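Local coordinates for protein decapping nuclease RAI1 (Candida albicans, PDB 5BUD) that removes NAD caps from the 5' ends of RNAs, using divalent metal ions, and directly binds, stabilises and stimulates the exoribonuclease RAT1, at residues A[117-131]-A[341-355]. Numbering follows the deposited sequence.
Sequences LTDPIDLYVVPFDGQ and DKKDEIKSYRLKYDP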
loop_
_atom_site.group_PDB
_atom_site.type_symbol
_atom_site.label_atom_id
_atom_site.label_comp_id
_atom_site.label_asym_id
_atom_site.label_seq_id
_atom_site.Cartn_x
_atom_site.Cartn_y
_atom_site.Cartn_z
ATOM N N LEU A 117 -10.983 -9.430 10.427
ATOM C CA LEU A 117 -12.104 -10.183 9.874
ATOM C C LEU A 117 -13.361 -9.339 9.620
ATOM O O LEU A 117 -14.234 -9.749 8.831
ATOM C CB LEU A 117 -12.430 -11.380 10.775
ATOM C CG LEU A 117 -11.342 -12.461 10.935
ATOM C CD1 LEU A 117 -11.740 -13.485 11.992
ATOM C CD2 LEU A 117 -11.083 -13.181 9.627
ATOM N N THR A 118 -13.466 -8.173 10.260
ATOM C CA THR A 118 -14.638 -7.334 10.045
ATOM C C THR A 118 -14.547 -6.472 8.787
ATOM O O THR A 118 -15.561 -5.928 8.372
ATOM C CB THR A 118 -14.995 -6.424 11.244
ATOM O OG1 THR A 118 -14.079 -5.339 11.322
ATOM C CG2 THR A 118 -14.994 -7.179 12.555
ATOM N N ASP A 119 -13.362 -6.366 8.168
ATOM C CA ASP A 119 -13.162 -5.467 7.019
ATOM C C ASP A 119 -13.519 -6.138 5.665
ATOM O O ASP A 119 -12.933 -7.161 5.314
ATOM C CB ASP A 119 -11.698 -4.990 6.940
ATOM C CG ASP A 119 -11.295 -4.095 8.097
ATOM O OD1 ASP A 119 -12.146 -3.381 8.649
ATOM O OD2 ASP A 119 -10.100 -4.107 8.457
ATOM N N PRO A 120 -14.438 -5.525 4.886
ATOM C CA PRO A 120 -14.824 -6.041 3.581
ATOM C C PRO A 120 -13.699 -5.925 2.539
ATOM O O PRO A 120 -12.847 -5.057 2.658
ATOM C CB PRO A 120 -15.973 -5.102 3.166
ATOM C CG PRO A 120 -15.600 -3.808 3.780
ATOM C CD PRO A 120 -15.049 -4.204 5.132
ATOM N N ILE A 121 -13.717 -6.810 1.549
ATOM C CA ILE A 121 -12.849 -6.717 0.354
ATOM C C ILE A 121 -13.732 -6.930 -0.868
ATOM O O ILE A 121 -14.464 -7.918 -0.948
ATOM C CB ILE A 121 -11.736 -7.787 0.337
ATOM C CG1 ILE A 121 -10.892 -7.705 1.602
ATOM C CG2 ILE A 121 -10.831 -7.633 -0.892
ATOM C CD1 ILE A 121 -9.751 -8.699 1.654
ATOM N N ASP A 122 -13.651 -6.006 -1.820
ATOM C CA ASP A 122 -14.371 -6.120 -3.086
ATOM C C ASP A 122 -13.429 -5.678 -4.224
ATOM O O ASP A 122 -13.087 -4.483 -4.354
ATOM C CB ASP A 122 -15.670 -5.293 -3.111
ATOM C CG ASP A 122 -16.775 -5.868 -2.200
ATOM O OD1 ASP A 122 -17.615 -6.653 -2.690
ATOM O OD2 ASP A 122 -16.810 -5.541 -0.991
ATOM N N LEU A 123 -13.046 -6.655 -5.047
ATOM C CA LEU A 123 -12.094 -6.457 -6.143
ATOM C C LEU A 123 -12.689 -6.966 -7.469
ATOM O O LEU A 123 -13.674 -7.697 -7.478
ATOM C CB LEU A 123 -10.820 -7.241 -5.871
ATOM C CG LEU A 123 -10.252 -7.058 -4.461
ATOM C CD1 LEU A 123 -9.142 -8.069 -4.189
ATOM C CD2 LEU A 123 -9.798 -5.620 -4.272
ATOM N N TYR A 124 -12.065 -6.556 -8.564
ATOM C CA TYR A 124 -12.370 -7.045 -9.894
ATOM C C TYR A 124 -11.121 -7.742 -10.408
ATOM O O TYR A 124 -10.016 -7.235 -10.211
ATOM C CB TYR A 124 -12.745 -5.853 -10.801
ATOM C CG TYR A 124 -14.126 -5.285 -10.582
ATOM C CD1 TYR A 124 -15.274 -6.080 -10.697
ATOM C CD2 TYR A 124 -14.295 -3.931 -10.307
ATOM C CE1 TYR A 124 -16.543 -5.524 -10.519
ATOM C CE2 TYR A 124 -15.544 -3.375 -10.143
ATOM C CZ TYR A 124 -16.658 -4.159 -10.261
ATOM O OH TYR A 124 -17.863 -3.535 -10.075
ATOM N N VAL A 125 -11.299 -8.926 -10.997
ATOM C CA VAL A 125 -10.242 -9.696 -11.655
ATOM C C VAL A 125 -10.513 -9.798 -13.170
ATOM O O VAL A 125 -11.567 -10.316 -13.593
ATOM C CB VAL A 125 -10.191 -11.119 -11.112
ATOM C CG1 VAL A 125 -9.038 -11.881 -11.703
ATOM C CG2 VAL A 125 -10.097 -11.109 -9.600
ATOM N N VAL A 126 -9.550 -9.368 -13.966
ATOM C CA VAL A 126 -9.717 -9.282 -15.410
ATOM C C VAL A 126 -8.549 -10.036 -16.058
ATOM O O VAL A 126 -7.417 -9.584 -15.989
ATOM C CB VAL A 126 -9.758 -7.818 -15.890
ATOM C CG1 VAL A 126 -9.872 -7.745 -17.414
ATOM C CG2 VAL A 126 -10.904 -7.059 -15.225
ATOM N N PRO A 127 -8.823 -11.207 -16.655
ATOM C CA PRO A 127 -7.774 -11.928 -17.369
ATOM C C PRO A 127 -7.485 -11.285 -18.716
ATOM O O PRO A 127 -8.434 -10.941 -19.472
ATOM C CB PRO A 127 -8.362 -13.324 -17.570
ATOM C CG PRO A 127 -9.577 -13.392 -16.717
ATOM C CD PRO A 127 -10.071 -11.993 -16.577
ATOM N N PHE A 128 -6.194 -11.144 -19.033
ATOM C CA PHE A 128 -5.786 -10.558 -20.310
ATOM C C PHE A 128 -4.340 -10.889 -20.628
ATOM O O PHE A 128 -3.452 -10.732 -19.788
ATOM C CB PHE A 128 -5.999 -9.029 -20.319
ATOM C CG PHE A 128 -5.527 -8.374 -21.584
ATOM C CD1 PHE A 128 -4.345 -7.652 -21.608
ATOM C CD2 PHE A 128 -6.217 -8.556 -22.773
ATOM C CE1 PHE A 128 -3.882 -7.089 -22.782
ATOM C CE2 PHE A 128 -5.756 -7.997 -23.951
ATOM C CZ PHE A 128 -4.580 -7.267 -23.960
ATOM N N ASP A 129 -4.120 -11.373 -21.849
ATOM C CA ASP A 129 -2.796 -11.719 -22.322
ATOM C C ASP A 129 -2.043 -12.654 -21.393
ATOM O O ASP A 129 -0.859 -12.489 -21.178
ATOM C CB ASP A 129 -1.973 -10.446 -22.538
ATOM C CG ASP A 129 -0.743 -10.689 -23.399
ATOM O OD1 ASP A 129 -0.760 -11.678 -24.156
ATOM O OD2 ASP A 129 0.229 -9.904 -23.303
ATOM N N GLY A 130 -2.749 -13.605 -20.818
ATOM C CA GLY A 130 -2.147 -14.652 -19.988
ATOM C C GLY A 130 -1.895 -14.222 -18.557
ATOM O O GLY A 130 -1.193 -14.914 -17.828
ATOM N N GLN A 131 -2.438 -13.059 -18.174
ATOM C CA GLN A 131 -2.268 -12.503 -16.828
ATOM C C GLN A 131 -3.584 -12.067 -16.215
ATOM O O GLN A 131 -4.536 -11.801 -16.919
ATOM C CB GLN A 131 -1.305 -11.317 -16.857
ATOM C CG GLN A 131 0.004 -11.716 -17.490
ATOM C CD GLN A 131 1.015 -10.613 -17.582
ATOM O OE1 GLN A 131 0.730 -9.529 -18.085
ATOM N NE2 GLN A 131 2.233 -10.909 -17.151
ATOM N N ASP A 341 -9.295 -19.049 -15.644
ATOM C CA ASP A 341 -8.640 -19.322 -16.942
ATOM C C ASP A 341 -8.062 -18.034 -17.474
ATOM O O ASP A 341 -8.803 -17.155 -17.902
ATOM C CB ASP A 341 -9.643 -19.904 -17.939
ATOM C CG ASP A 341 -9.023 -20.202 -19.312
ATOM O OD1 ASP A 341 -7.816 -19.964 -19.536
ATOM O OD2 ASP A 341 -9.760 -20.675 -20.180
ATOM N N LYS A 342 -6.731 -17.911 -17.440
ATOM C CA LYS A 342 -6.053 -16.660 -17.809
ATOM C C LYS A 342 -6.135 -16.338 -19.293
ATOM O O LYS A 342 -5.893 -15.201 -19.702
ATOM C CB LYS A 342 -4.594 -16.682 -17.350
ATOM C CG LYS A 342 -4.457 -16.774 -15.836
ATOM C CD LYS A 342 -3.102 -16.327 -15.302
ATOM C CE LYS A 342 -2.177 -17.474 -14.953
ATOM N NZ LYS A 342 -2.749 -18.364 -13.901
ATOM N N LYS A 343 -6.489 -17.336 -20.089
ATOM C CA LYS A 343 -6.566 -17.191 -21.539
ATOM C C LYS A 343 -7.975 -16.801 -22.015
ATOM O O LYS A 343 -8.159 -16.410 -23.172
ATOM C CB LYS A 343 -6.090 -18.497 -22.185
ATOM C CG LYS A 343 -4.634 -18.822 -21.855
ATOM C CD LYS A 343 -4.440 -20.286 -21.494
ATOM C CE LYS A 343 -3.028 -20.767 -21.790
ATOM N NZ LYS A 343 -2.856 -22.203 -21.448
ATOM N N ASP A 344 -8.966 -16.887 -21.132
ATOM C CA ASP A 344 -10.336 -16.544 -21.511
ATOM C C ASP A 344 -10.656 -15.075 -21.253
ATOM O O ASP A 344 -11.018 -14.687 -20.151
ATOM C CB ASP A 344 -11.325 -17.451 -20.797
ATOM C CG ASP A 344 -12.749 -17.140 -21.145
ATOM O OD1 ASP A 344 -13.020 -16.164 -21.890
ATOM O OD2 ASP A 344 -13.606 -17.881 -20.656
ATOM N N GLU A 345 -10.544 -14.276 -22.302
ATOM C CA GLU A 345 -10.712 -12.832 -22.227
ATOM C C GLU A 345 -12.149 -12.415 -22.470
ATOM O O GLU A 345 -12.428 -11.271 -22.793
ATOM C CB GLU A 345 -9.785 -12.176 -23.236
ATOM C CG GLU A 345 -8.341 -12.536 -22.947
ATOM C CD GLU A 345 -7.371 -11.975 -23.936
ATOM O OE1 GLU A 345 -6.206 -12.392 -23.861
ATOM O OE2 GLU A 345 -7.774 -11.123 -24.761
ATOM N N ILE A 346 -13.052 -13.365 -22.288
ATOM C CA ILE A 346 -14.452 -13.189 -22.622
ATOM C C ILE A 346 -15.224 -12.689 -21.390
ATOM O O ILE A 346 -16.358 -12.215 -21.492
ATOM C CB ILE A 346 -14.993 -14.527 -23.203
ATOM C CG1 ILE A 346 -15.615 -14.287 -24.565
ATOM C CG2 ILE A 346 -15.864 -15.286 -22.224
ATOM C CD1 ILE A 346 -14.565 -13.975 -25.610
ATOM N N LYS A 347 -14.588 -12.759 -20.228
ATOM C CA LYS A 347 -15.242 -12.317 -19.009
ATOM C C LYS A 347 -14.298 -11.805 -17.938
ATOM O O LYS A 347 -13.081 -11.787 -18.122
ATOM C CB LYS A 347 -16.143 -13.416 -18.466
ATOM C CG LYS A 347 -15.579 -14.812 -18.464
ATOM C CD LYS A 347 -16.757 -15.748 -18.696
ATOM C CE LYS A 347 -16.557 -17.117 -18.092
ATOM N NZ LYS A 347 -17.613 -18.029 -18.636
ATOM N N SER A 348 -14.917 -11.327 -16.860
ATOM C CA SER A 348 -14.242 -10.770 -15.687
ATOM C C SER A 348 -14.971 -11.279 -14.449
ATOM O O SER A 348 -16.115 -11.794 -14.547
ATOM C CB SER A 348 -14.357 -9.263 -15.720
ATOM O OG SER A 348 -13.755 -8.718 -16.864
ATOM N N TYR A 349 -14.334 -11.089 -13.290
ATOM C CA TYR A 349 -14.818 -11.610 -12.015
ATOM C C TYR A 349 -14.765 -10.595 -10.860
ATOM O O TYR A 349 -13.879 -9.742 -10.802
ATOM C CB TYR A 349 -14.004 -12.836 -11.605
ATOM C CG TYR A 349 -13.891 -13.826 -12.722
ATOM C CD1 TYR A 349 -14.770 -14.914 -12.824
ATOM C CD2 TYR A 349 -12.931 -13.662 -13.695
ATOM C CE1 TYR A 349 -14.666 -15.813 -13.882
ATOM C CE2 TYR A 349 -12.824 -14.546 -14.752
ATOM C CZ TYR A 349 -13.683 -15.617 -14.845
ATOM O OH TYR A 349 -13.517 -16.479 -15.908
ATOM N N ARG A 350 -15.712 -10.750 -9.939
ATOM C CA ARG A 350 -15.695 -10.091 -8.651
ATOM C C ARG A 350 -15.039 -11.047 -7.694
ATOM O O ARG A 350 -15.431 -12.198 -7.617
ATOM C CB ARG A 350 -17.104 -9.870 -8.123
ATOM C CG ARG A 350 -17.873 -8.746 -8.767
ATOM C CD ARG A 350 -18.998 -8.299 -7.845
ATOM N NE ARG A 350 -19.073 -6.854 -7.844
ATOM C CZ ARG A 350 -19.501 -6.121 -8.870
ATOM N NH1 ARG A 350 -19.918 -6.690 -10.008
ATOM N NH2 ARG A 350 -19.501 -4.802 -8.759
ATOM N N LEU A 351 -14.039 -10.570 -6.966
ATOM C CA LEU A 351 -13.454 -11.313 -5.869
ATOM C C LEU A 351 -13.898 -10.572 -4.611
ATOM O O LEU A 351 -13.626 -9.392 -4.468
ATOM C CB LEU A 351 -11.928 -11.317 -5.974
ATOM C CG LEU A 351 -11.093 -11.948 -4.861
ATOM C CD1 LEU A 351 -11.488 -13.376 -4.585
ATOM C CD2 LEU A 351 -9.618 -11.886 -5.229
ATOM N N LYS A 352 -14.597 -11.259 -3.720
ATOM C CA LYS A 352 -15.249 -10.590 -2.601
ATOM C C LYS A 352 -14.996 -11.345 -1.301
ATOM O O LYS A 352 -15.216 -12.550 -1.234
ATOM C CB LYS A 352 -16.763 -10.490 -2.874
ATOM C CG LYS A 352 -17.622 -10.026 -1.692
ATOM C CD LYS A 352 -19.103 -10.044 -2.052
ATOM C CE LYS A 352 -19.929 -9.176 -1.117
ATOM N NZ LYS A 352 -19.887 -7.732 -1.480
ATOM N N TYR A 353 -14.525 -10.629 -0.283
ATOM C CA TYR A 353 -14.583 -11.117 1.089
ATOM C C TYR A 353 -15.774 -10.440 1.763
ATOM O O TYR A 353 -15.831 -9.204 1.829
ATOM C CB TYR A 353 -13.314 -10.810 1.864
ATOM C CG TYR A 353 -13.474 -11.109 3.313
ATOM C CD1 TYR A 353 -13.753 -12.402 3.745
ATOM C CD2 TYR A 353 -13.376 -10.108 4.261
ATOM C CE1 TYR A 353 -13.927 -12.685 5.092
ATOM C CE2 TYR A 353 -13.547 -10.382 5.605
ATOM C CZ TYR A 353 -13.820 -11.675 6.016
ATOM O OH TYR A 353 -14.005 -11.941 7.347
ATOM N N ASP A 354 -16.718 -11.269 2.215
ATOM C CA ASP A 354 -17.977 -10.843 2.850
ATOM C C ASP A 354 -17.891 -11.217 4.337
ATOM O O ASP A 354 -17.970 -12.407 4.671
ATOM C CB ASP A 354 -19.169 -11.564 2.202
ATOM C CG ASP A 354 -20.532 -11.078 2.729
ATOM O OD1 ASP A 354 -20.615 -10.590 3.875
ATOM O OD2 ASP A 354 -21.529 -11.171 1.979
ATOM N N PRO A 355 -17.691 -10.218 5.225
ATOM C CA PRO A 355 -17.566 -10.513 6.655
ATOM C C PRO A 355 -18.848 -10.994 7.334
ATOM O O PRO A 355 -18.762 -11.598 8.399
ATOM C CB PRO A 355 -17.177 -9.173 7.288
ATOM C CG PRO A 355 -16.961 -8.210 6.172
ATOM C CD PRO A 355 -17.580 -8.781 4.937
HETATM O O HOH W 1 -17.687 -7.248 0.596
HETATM O O HOH W 2 -19.879 -6.430 -5.249
HETATM O O HOH W 3 -5.108 -14.136 -22.396
#
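Asp-122 and Lys-352 form a salt bridge where two antiparallel strands run side by side, NZ meeting the syn lone pair of OD1 at 2.8 Å. The lysine is extended until its last torsion, where a bend (chi4 81°) turns the ammonium onto the carboxylate. A water joins Asp-122 OD2, Lys-352 NZ and the carbonyl of Tyr-353, while Arg-144 forms a second salt bridge to OD2, so both carboxylate oxygens are engaged. On the same face, the ring edge of Tyr-124 meets the guanidinium face of Arg-350: Tyr-124 CE1 sits over its centre, 3.4 Å from Arg-350 CZ. The planes are 71° apart, so this is neither a parallel stack nor a cation over the ring face.

Beneath these side chains, six backbone hydrogen bonds pair Ile-121 with Tyr-353, Leu-123 with Leu-351, and Val-125 with Tyr-349. These residues place their side chains on the opposite face, where Leu-123 CD1 meets Leu-351 CD2 at 4.0 Å and the CB atoms of Ile-121 and Tyr-353 approach to 3.7 Å. Phe-360 of the next strand also packs on Leu-351 and Tyr-353.

Side chains reaching main chain close both ends. With chi1 at 171°, placing CG opposite the backbone N, Tyr-353 carries its hydroxyl to a carbonyl lone pair of Leu-117, OH to O 2.7 Å; the Asp-119 carbonyl meets the ring edge. At the other end, the N-H of Asp-129, in the type I' turn from Phe-128 to Gln-131, reaches Glu-345 OE1 from above the carboxylate plane, and a water links OE1 to Gly-130 N and Lys-342 O.

Away from the metal site of this PD-(D/E)XK nuclease fold, backbone bonds thus set the register, which a salt bridge secures on one face and apolar contacts on the other.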